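Epidermal growth factor receptor pathway substrate 8-like protein 1 (Mus musculus, PDB 2CY5) probably acts in signalling downstream of the epidermal growth factor receptor, its phosphotyrosine-binding domain being expected to recognise short peptide motifs of partner proteins. Local coordinates at residues F19-E23 with Q106-H110. Sequence-based numbering, arbitrary orientation.
Sequences FCLGE and QPDVH
Val109 and Phe19 run alongside each other in the same direction, and the valine sets its CB over one face of the ring. The carbon stands 4.0 Å from the ring centroid, 19° off the normal, a CH-pi contact displaced toward the rim at CE1 and CZ. Phe19 reaches that place because its CG is tucked in between N and C of its own backbone (chi1 67°), which brings the ring back beside Val109. Of the two valine methyls, CG1 also lies against the ring, at CZ and CE2, while CG2 approaches CE1 and faces Leu21, meeting Leu21 CG at 3.4 Å, closer than a normal van der Waals contact; both leucine methyls touch it too. Lys36 and Met40 of helix 30-42, inserted between the first two strands, touch the same ring. In this PH-like fold of PTB domains the C-terminal helix 118-133 caps the beta sandwich, and strands 9-20 and 108-114 run antiparallel. Phe19 and Val109 form a hydrogen-bonded pair, Val109 N to Phe19 O being nearly straight (170° at the hydrogen), and one further backbone bond, Leu21 N to Pro107 O, follows at 2.9 Å. Cys20 and Asp108, the adjoining non-hydrogen-bonded pair, turn to the opposite face, with Cys20 SG 3.5 Å from Asp108 OD1. There Cys20 forms a disulfide with Cys20 of the second subunit, whose Arg104 makes a salt bridge with Asp108 OD2. Beyond the paired strands, the extended Gln106 chain runs alongside Leu21 O and Gly22, its OE1 3.7 Å from Cys20 CB and its NE2 3.6 Å from Gly22 CA. A water accepts from Glu23 N at 2.9 Å and, weakly, from Gln106 NE2. With the glutamine cut back to an alanine here, Gly22 is likely to lose its neighbour and the water its weak side-chain donor.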
ATOM      1  N   PHE A  19       4.692  -7.468  -2.128  1.00 30.47           N
ATOM      2  CA  PHE A  19       5.202  -7.028  -3.411  1.00 32.56           C
ATOM      3  C   PHE A  19       4.056  -6.937  -4.396  1.00 34.99           C
ATOM      4  O   PHE A  19       3.022  -7.621  -4.206  1.00 31.99           O
ATOM      5  CB  PHE A  19       6.371  -7.962  -3.880  1.00 37.88           C
ATOM      6  CG  PHE A  19       5.970  -9.395  -4.209  1.00 37.80           C
ATOM      7  CD1 PHE A  19       5.265  -9.687  -5.326  1.00 34.79           C
ATOM      8  CD2 PHE A  19       6.357 -10.427  -3.309  1.00 41.24           C
ATOM      9  CE1 PHE A  19       4.889 -11.059  -5.619  1.00 37.46           C
ATOM     10  CE2 PHE A  19       6.008 -11.794  -3.563  1.00 39.27           C
ATOM     11  CZ  PHE A  19       5.285 -12.109  -4.691  1.00 36.04           C
ATOM     12  N   CYS A  20       4.163  -6.077  -5.416  1.00 30.68           N
ATOM     13  CA  CYS A  20       3.031  -5.814  -6.344  1.00 30.94           C
ATOM     14  C   CYS A  20       3.050  -6.934  -7.359  1.00 31.82           C
ATOM     15  O   CYS A  20       4.120  -7.496  -7.727  1.00 33.19           O
ATOM     16  CB  CYS A  20       3.266  -4.416  -7.180  1.00 39.30           C
ATOM     17  SG  CYS A  20       3.521  -3.245  -5.727  1.00 56.44           S
ATOM     18  N   LEU A  21       1.888  -7.209  -7.834  1.00 30.31           N
ATOM     19  CA  LEU A  21       1.733  -8.268  -8.902  1.00 36.71           C
ATOM     20  C   LEU A  21       1.375  -7.615 -10.209  1.00 42.58           C
ATOM     21  O   LEU A  21       0.327  -7.064 -10.295  1.00 45.09           O
ATOM     22  CB  LEU A  21       0.555  -9.219  -8.733  1.00 41.21           C
ATOM     23  CG  LEU A  21       0.678 -10.293  -7.761  1.00 48.95           C
ATOM     24  CD1 LEU A  21      -0.528 -11.163  -7.794  1.00 35.88           C
ATOM     25  CD2 LEU A  21       1.891 -11.151  -8.189  1.00 49.32           C
ATOM     26  N   GLY A  22       2.193  -7.740 -11.215  1.00 45.98           N
ATOM     27  CA  GLY A  22       1.871  -7.153 -12.520  1.00 50.09           C
ATOM     28  C   GLY A  22       1.539  -8.274 -13.526  1.00 52.59           C
ATOM     29  O   GLY A  22       2.090  -9.372 -13.406  1.00 48.25           O
ATOM     30  N   GLU A  23       0.736  -7.962 -14.557  1.00 53.78           N
ATOM     31  CA  GLU A  23       0.290  -8.957 -15.560  1.00 60.30           C
ATOM     32  C   GLU A  23       1.417  -9.514 -16.386  1.00 61.45           C
ATOM     33  O   GLU A  23       1.216 -10.506 -17.064  1.00 65.20           O
ATOM     34  CB  GLU A  23      -0.722  -8.358 -16.510  1.00 56.10           C
ATOM     35  CG  GLU A  23      -1.889  -7.702 -15.773  1.00 62.29           C
ATOM     36  CD  GLU A  23      -3.002  -7.397 -16.722  1.00 62.42           C
ATOM     37  OE1 GLU A  23      -2.655  -7.104 -17.870  1.00 62.10           O
ATOM     38  OE2 GLU A  23      -4.183  -7.421 -16.335  1.00 57.96           O
ATOM     39  N   GLN A 106      -2.460  -2.114  -9.164  1.00 37.21           N
ATOM     40  CA  GLN A 106      -2.188  -3.548  -9.245  1.00 34.61           C
ATOM     41  C   GLN A 106      -2.468  -4.189  -7.892  1.00 32.90           C
ATOM     42  O   GLN A 106      -2.398  -3.512  -6.859  1.00 28.67           O
ATOM     43  CB  GLN A 106      -0.741  -3.748  -9.561  1.00 32.27           C
ATOM     44  CG  GLN A 106      -0.400  -3.437 -11.094  1.00 44.93           C
ATOM     45  CD  GLN A 106       1.110  -3.485 -11.436  1.00 56.54           C
ATOM     46  OE1 GLN A 106       2.033  -3.420 -10.525  1.00 55.14           O
ATOM     47  NE2 GLN A 106       1.391  -3.550 -12.786  1.00 61.43           N
ATOM     48  N   PRO A 107      -2.735  -5.505  -7.900  1.00 34.38           N
ATOM     49  CA  PRO A 107      -2.983  -6.189  -6.601  1.00 33.73           C
ATOM     50  C   PRO A 107      -1.573  -6.401  -5.945  1.00 30.88           C
ATOM     51  O   PRO A 107      -0.516  -6.284  -6.591  1.00 32.18           O
ATOM     52  CB  PRO A 107      -3.460  -7.573  -6.975  1.00 39.04           C
ATOM     53  CG  PRO A 107      -3.380  -7.636  -8.537  1.00 40.81           C
ATOM     54  CD  PRO A 107      -3.072  -6.335  -9.079  1.00 33.94           C
ATOM     55  N   ASP A 108      -1.578  -6.748  -4.646  1.00 27.94           N
ATOM     56  CA  ASP A 108      -0.294  -6.990  -3.963  1.00 32.57           C
ATOM     57  C   ASP A 108      -0.402  -8.418  -3.346  1.00 31.65           C
ATOM     58  O   ASP A 108      -1.562  -8.836  -2.945  1.00 32.26           O
ATOM     59  CB  ASP A 108      -0.239  -6.075  -2.742  1.00 34.73           C
ATOM     60  CG  ASP A 108      -0.179  -4.576  -3.103  1.00 43.99           C
ATOM     61  OD1 ASP A 108       0.682  -4.399  -3.985  1.00 39.93           O
ATOM     62  OD2 ASP A 108      -0.902  -3.671  -2.526  1.00 43.90           O
ATOM     63  N   VAL A 109       0.781  -9.029  -3.239  1.00 30.61           N
ATOM     64  CA  VAL A 109       0.908 -10.297  -2.528  1.00 28.29           C
ATOM     65  C   VAL A 109       1.519  -9.985  -1.138  1.00 31.38           C
ATOM     66  O   VAL A 109       2.584  -9.341  -1.088  1.00 32.02           O
ATOM     67  CB  VAL A 109       1.834 -11.203  -3.284  1.00 37.34           C
ATOM     68  CG1 VAL A 109       2.233 -12.431  -2.333  1.00 40.37           C
ATOM     69  CG2 VAL A 109       1.094 -11.573  -4.608  1.00 35.44           C
ATOM     70  N   HIS A 110       0.895 -10.418  -0.053  1.00 30.16           N
ATOM     71  CA  HIS A 110       1.509 -10.239   1.264  1.00 29.74           C
ATOM     72  C   HIS A 110       1.850 -11.718   1.830  1.00 35.52           C
ATOM     73  O   HIS A 110       0.986 -12.650   1.784  1.00 34.48           O
ATOM     74  CB  HIS A 110       0.542  -9.633   2.211  1.00 31.63           C
ATOM     75  CG  HIS A 110      -0.036  -8.304   1.788  1.00 35.93           C
ATOM     76  ND1 HIS A 110       0.608  -7.108   2.051  1.00 36.85           N
ATOM     77  CD2 HIS A 110      -1.176  -7.984   1.099  1.00 39.14           C
ATOM     78  CE1 HIS A 110      -0.108  -6.116   1.513  1.00 40.63           C
ATOM     79  NE2 HIS A 110      -1.181  -6.616   0.925  1.00 38.19           N
TER
HETATM   80  O   HOH W   1      -0.576  -5.382 -14.279  1.00 54.90           O